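Local structure of platelet aggregation factor Sm-hPAF (Streptococcus mitis, 4GWI) at residues 43-48 against 138-143; 56-61 against 122-127. The protein probably lyses host cells by forming pores in cholesterol-containing membranes, and this piece is its F-type lectin domain, which binds fucose-bearing Lewis glycans. The protein carries 2 engineered substitutions. All coordinates share one frame; numbering follows the deposited sequence.

How the contacts relate
Both contacts are largely buried, but they use different chemistry. Contact 1 ties an irregular loop, 43-48, to the start of strand 138-145 through a calcium ion and two hydrogen bonds, next to the fucose-binding end of the domain. Contact 2 is a regular antiparallel strand pair in the five-stranded sheet, with an apolar face of W57, V59, V125 and V127, and a face of Q58, D60, Y124 and K126, exposed only in part, that carries charges and a magnesium ion. W57 of contact 2 joins the two: its ring packs on V141, L138 and T47 of contact 1, while V125 touches V143. The strands 124-129 and 138-145 follow each other in the chain but belong to different sheets.

Contact 1 (43-48 against 138-143). With CA (calcium ion), chain F; MG (magnesium ion), chain C; FUC (alpha-L-fucopyranose), chain B.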
# COMPACT_ATOMS: atom_id res chain seq x y z
N HIS A 43 -17.06 -5.20 -4.85
CA HIS A 43 -16.79 -6.50 -4.29
C HIS A 43 -16.14 -6.49 -2.88
O HIS A 43 -15.81 -7.53 -2.30
CB HIS A 43 -15.95 -7.31 -5.26
CG HIS A 43 -16.60 -7.48 -6.61
ND1 HIS A 43 -15.90 -8.05 -7.62
CD2 HIS A 43 -17.87 -7.21 -7.08
CE1 HIS A 43 -16.69 -8.06 -8.77
NE2 HIS A 43 -17.90 -7.58 -8.42
N HIS A 44 -16.02 -5.23 -2.34
CA HIS A 44 -15.72 -5.04 -0.90
C HIS A 44 -14.29 -5.32 -0.47
O HIS A 44 -14.10 -5.54 0.73
CB HIS A 44 -16.69 -5.84 0.02
CG HIS A 44 -18.14 -5.60 -0.29
ND1 HIS A 44 -18.66 -4.38 -0.29
CD2 HIS A 44 -19.19 -6.50 -0.55
CE1 HIS A 44 -20.01 -4.46 -0.54
NE2 HIS A 44 -20.33 -5.75 -0.70
N SER A 45 -13.36 -5.38 -1.40
CA SER A 45 -11.97 -5.73 -0.99
C SER A 45 -11.03 -4.55 -1.32
O SER A 45 -9.81 -4.78 -1.42
CB SER A 45 -11.52 -7.05 -1.68
OG SER A 45 -10.36 -7.55 -0.92
N VAL A 46 -11.59 -3.33 -1.45
CA VAL A 46 -10.75 -2.15 -1.78
C VAL A 46 -10.99 -1.12 -0.68
O VAL A 46 -12.12 -0.89 -0.22
CB VAL A 46 -11.17 -1.55 -3.16
CG1 VAL A 46 -10.36 -0.29 -3.49
CG2 VAL A 46 -11.07 -2.63 -4.32
N THR A 47 -9.88 -0.47 -0.28
CA THR A 47 -10.01 0.53 0.83
C THR A 47 -10.46 1.88 0.24
O THR A 47 -10.50 2.07 -0.99
CB THR A 47 -8.63 0.80 1.45
OG1 THR A 47 -7.73 1.43 0.50
CG2 THR A 47 -7.86 -0.49 1.88
N HIS A 48 -10.76 2.81 1.18
CA HIS A 48 -11.11 4.20 0.70
C HIS A 48 -11.01 5.14 1.86
O HIS A 48 -11.61 4.90 2.93
CB HIS A 48 -12.62 4.16 0.23
CG HIS A 48 -12.99 5.22 -0.76
ND1 HIS A 48 -12.78 6.57 -0.57
CD2 HIS A 48 -13.65 5.06 -1.97
CE1 HIS A 48 -13.28 7.23 -1.67
NE2 HIS A 48 -13.80 6.31 -2.53
N LEU A 138 -6.81 1.27 -2.20
CA LEU A 138 -5.92 0.19 -2.65
C LEU A 138 -6.70 -1.12 -2.60
O LEU A 138 -7.42 -1.41 -1.58
CB LEU A 138 -4.75 0.08 -1.62
CG LEU A 138 -3.89 1.33 -1.68
CD1 LEU A 138 -3.10 1.42 -0.33
CD2 LEU A 138 -2.89 1.19 -2.83
N ALA A 139 -6.60 -1.92 -3.69
CA ALA A 139 -7.26 -3.21 -3.56
C ALA A 139 -6.48 -4.20 -2.71
O ALA A 139 -6.99 -5.07 -2.10
CB ALA A 139 -7.35 -3.78 -5.01
N GLU A 140 -5.14 -4.06 -2.71
CA GLU A 140 -4.30 -4.97 -1.87
C GLU A 140 -2.88 -4.38 -1.87
O GLU A 140 -2.46 -3.74 -2.84
CB GLU A 140 -4.24 -6.39 -2.57
CG GLU A 140 -3.75 -7.46 -1.56
CD GLU A 140 -4.78 -7.94 -0.52
OE1 GLU A 140 -5.92 -7.44 -0.39
OE2 GLU A 140 -4.39 -8.81 0.30
N VAL A 141 -2.22 -4.60 -0.71
CA VAL A 141 -0.75 -4.35 -0.67
C VAL A 141 -0.14 -5.64 -0.13
O VAL A 141 -0.56 -6.19 0.93
CB VAL A 141 -0.51 -3.22 0.37
CG1 VAL A 141 1.02 -3.05 0.53
CG2 VAL A 141 -1.09 -1.89 -0.14
N GLU A 142 0.79 -6.15 -0.91
CA GLU A 142 1.48 -7.42 -0.51
C GLU A 142 2.94 -7.09 -0.25
O GLU A 142 3.50 -6.17 -0.90
CB GLU A 142 1.43 -8.44 -1.68
CG GLU A 142 -0.05 -8.87 -1.90
CD GLU A 142 -0.15 -9.80 -3.11
OE1 GLU A 142 0.76 -9.88 -3.98
OE2 GLU A 142 -1.25 -10.44 -3.19
N VAL A 143 3.52 -7.76 0.74
CA VAL A 143 4.94 -7.39 1.11
C VAL A 143 5.73 -8.71 1.22
O VAL A 143 5.22 -9.69 1.77
CB VAL A 143 4.93 -6.74 2.49
CG1 VAL A 143 6.40 -6.45 2.96
CG2 VAL A 143 4.11 -5.42 2.46
CA CA F . -8.18 -6.67 -0.87
MG MG C . -19.67 -7.54 -9.67
C1 FUC B . -17.32 5.83 -7.31
C2 FUC B . -16.53 7.11 -7.18
C3 FUC B . -16.82 7.80 -5.88
C4 FUC B . -16.47 6.85 -4.76
C5 FUC B . -17.29 5.60 -4.96
C6 FUC B . -17.06 4.58 -3.87
O2 FUC B . -16.87 7.97 -8.26
O3 FUC B . -16.06 8.94 -5.81
O4 FUC B . -15.09 6.59 -4.81
O5 FUC B . -17.03 5.01 -6.20
O HOH W 1 -20.34 -9.39 -8.89
O HOH W 2 -20.70 -6.54 -8.30
O HOH W 3 -19.06 -5.81 -10.58
O HOH W 4 -18.63 -8.61 -11.12
O HOH W 5 -21.34 -7.55 -10.96
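S45, A139 and E140 meet at one calcium ion. S45 grips it twice: with chi1 at -163° the hydroxyl swings to the side of its own carbonyl, and S45 OG, 2.4 Å from the calcium, and S45 O can chelate the same ion. From across come the A139 O, 2.3 Å from the calcium, and E140 OE1, brought in by a bend at chi2. R31 O, D34 OD1 and N36 O complete the seven ligands, and the other carboxylate oxygen of E140 is held by G35. The metal also explains why two carbonyl oxygens, S45 O and A139 O, can lie only 2.9 Å apart.

Hydrogen bonds follow one step along. T47 N donates to L138 O, approaching from above the carbonyl plane, and L138 N returns a bond of 2.9 Å to T47 OG1, so T47 satisfies both backbone polar atoms of L138. Next to them V46 CG2 packs on the methyl A139 CB at 4.0 Å. A139 and E140 form a classic beta bulge opposite Y73, where the strand turns its corner in this F-type lectin fold.

H48, at the end of 43-48, belongs to the glycan pocket: H48 NE2 meets the fucose O4 in the ring plane at 2.6 Å, with R75 and R83 also bonding the fucose. At the start of the segment, H43 NE2 and five waters surround a magnesium ion, with D38 holding H43 ND1.

Contact 2 (56-61 against 122-127); sequences WWQVDL and ARYVKV. With MG (magnesium ion), chain E.
D60 and R123 form a salt bridge with one nitrogen to each oxygen: R123 NE reaches D60 OD1 at 2.8 Å, and R123 NH2 takes the syn lone pair of D60 OD2 at 3.0 Å. The extended arginine brings its guanidinium side-on, with the two planes 25° apart. D60 OD2 also binds a magnesium ion, 2.2 Å away, together with Q17 and waters, while D60 OD1 accepts from G62 N. Beside the carboxylate lies the Y124 ring, whose OH bonds a water on that magnesium.

Backbone bonds zip W57 to V127 and V59 to V125 as hydrogen-bonded antiparallel pairs; beyond them L61 N donates to R123 O. The two strands are neighbours in the five-stranded sheet of this beta-sandwich, between 17-20 and 87-92, and R123 with Y124 forms a classic bulge opposite L92.

On the face of Q58, D60, Y124 and K126, the lysine runs out until its NZ stands over W56, 4.5 Å from the centroid of the five-membered ring, a cation-pi contact. NZ also has a salt bridge to E128. Q58 NE2 rests against K126 CD at 3.6 Å. On the face of W57, V59, V125 and V127 the packing is apolar: V59 CG1 lies 3.7 Å from V125 CB, and L61 CD1 beyond it meets V125 CG2.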
# COMPACT_ATOMS: atom_id res chain seq x y z
N TRP A 56 -3.22 8.65 3.48
CA TRP A 56 -2.22 7.59 3.59
C TRP A 56 -2.87 6.29 4.14
O TRP A 56 -3.94 6.33 4.73
CB TRP A 56 -0.98 8.03 4.47
CG TRP A 56 -1.37 8.42 5.90
CD1 TRP A 56 -1.65 9.74 6.37
CD2 TRP A 56 -1.73 7.55 7.01
NE1 TRP A 56 -2.02 9.70 7.71
CE2 TRP A 56 -2.10 8.41 8.15
CE3 TRP A 56 -1.65 6.15 7.23
CZ2 TRP A 56 -2.54 7.88 9.39
CZ3 TRP A 56 -2.07 5.64 8.46
CH2 TRP A 56 -2.51 6.49 9.53
N TRP A 57 -2.13 5.20 3.94
CA TRP A 57 -2.54 3.87 4.45
C TRP A 57 -1.27 3.21 4.94
O TRP A 57 -0.16 3.45 4.38
CB TRP A 57 -3.12 3.13 3.22
CG TRP A 57 -3.42 1.68 3.57
CD1 TRP A 57 -4.70 1.14 3.98
CD2 TRP A 57 -2.51 0.56 3.51
NE1 TRP A 57 -4.56 -0.26 4.21
CE2 TRP A 57 -3.29 -0.61 3.92
CE3 TRP A 57 -1.14 0.42 3.17
CZ2 TRP A 57 -2.70 -1.86 4.05
CZ3 TRP A 57 -0.55 -0.84 3.29
CH2 TRP A 57 -1.35 -1.97 3.66
N GLN A 58 -1.35 2.37 5.99
CA GLN A 58 -0.15 1.74 6.55
C GLN A 58 -0.48 0.33 7.01
O GLN A 58 -1.61 0.07 7.48
CB GLN A 58 0.26 2.57 7.78
CG GLN A 58 1.50 1.98 8.48
CD GLN A 58 1.83 2.95 9.61
OE1 GLN A 58 1.30 2.80 10.72
NE2 GLN A 58 2.59 3.94 9.26
N VAL A 59 0.50 -0.59 6.87
CA VAL A 59 0.37 -1.88 7.55
C VAL A 59 1.56 -2.01 8.54
O VAL A 59 2.71 -1.61 8.25
CB VAL A 59 0.37 -3.02 6.53
CG1 VAL A 59 1.60 -2.96 5.57
CG2 VAL A 59 0.20 -4.42 7.27
N ASP A 60 1.22 -2.57 9.71
CA ASP A 60 2.24 -2.93 10.77
C ASP A 60 2.56 -4.37 10.57
O ASP A 60 1.69 -5.28 10.82
CB ASP A 60 1.61 -2.64 12.12
CG ASP A 60 2.55 -2.94 13.25
OD1 ASP A 60 3.62 -3.45 12.99
OD2 ASP A 60 2.07 -2.71 14.38
N LEU A 61 3.77 -4.69 10.16
CA LEU A 61 4.18 -6.11 9.98
C LEU A 61 4.32 -6.84 11.30
O LEU A 61 4.51 -8.10 11.26
CB LEU A 61 5.49 -6.20 9.18
CG LEU A 61 5.47 -5.53 7.81
CD1 LEU A 61 6.82 -5.55 7.14
CD2 LEU A 61 4.42 -6.20 6.86
N ALA A 122 12.48 -3.11 8.20
CA ALA A 122 11.41 -2.20 8.50
C ALA A 122 10.28 -2.93 9.18
O ALA A 122 10.13 -4.14 8.93
CB ALA A 122 10.89 -1.64 7.19
N ARG A 123 9.52 -2.18 9.96
CA ARG A 123 8.34 -2.78 10.60
C ARG A 123 7.07 -2.29 9.93
O ARG A 123 6.03 -3.05 9.95
CB ARG A 123 8.32 -2.44 12.09
CG ARG A 123 7.06 -3.05 12.77
CD ARG A 123 7.15 -3.10 14.24
NE ARG A 123 5.75 -3.30 14.78
CZ ARG A 123 5.48 -3.48 16.06
NH1 ARG A 123 6.51 -3.62 16.96
NH2 ARG A 123 4.19 -3.52 16.40
N TYR A 124 7.03 -1.09 9.38
CA TYR A 124 5.79 -0.53 8.78
C TYR A 124 5.98 -0.27 7.33
O TYR A 124 7.08 0.17 6.87
CB TYR A 124 5.41 0.79 9.48
CG TYR A 124 5.15 0.67 10.97
CD1 TYR A 124 6.23 0.77 11.91
CD2 TYR A 124 3.88 0.33 11.47
CE1 TYR A 124 6.04 0.65 13.27
CE2 TYR A 124 3.65 0.27 12.86
CZ TYR A 124 4.71 0.45 13.75
OH TYR A 124 4.50 0.24 15.10
N VAL A 125 4.90 -0.45 6.51
CA VAL A 125 4.91 -0.12 5.09
C VAL A 125 3.80 0.91 4.90
O VAL A 125 2.62 0.60 5.35
CB VAL A 125 4.66 -1.37 4.22
CG1 VAL A 125 4.59 -0.92 2.73
CG2 VAL A 125 5.77 -2.39 4.46
N LYS A 126 4.09 2.05 4.31
CA LYS A 126 3.06 3.09 4.21
C LYS A 126 2.96 3.53 2.75
O LYS A 126 3.98 3.59 2.05
CB LYS A 126 3.51 4.21 5.15
CG LYS A 126 2.57 5.31 5.31
CD LYS A 126 3.13 6.15 6.53
CE LYS A 126 2.04 7.19 6.69
NZ LYS A 126 2.74 8.34 7.29
N VAL A 127 1.74 3.86 2.31
CA VAL A 127 1.52 4.46 0.97
C VAL A 127 0.99 5.85 1.33
O VAL A 127 0.01 5.98 2.04
CB VAL A 127 0.50 3.66 0.11
CG1 VAL A 127 0.22 4.40 -1.22
CG2 VAL A 127 1.03 2.22 -0.06
MG MG E . 0.68 -1.48 15.53
O HOH W 6 1.56 7.01 10.16
O HOH W 7 2.33 -0.21 16.37
O HOH W 8 0.25 -0.16 14.29
O HOH W 9 -0.58 -0.56 17.02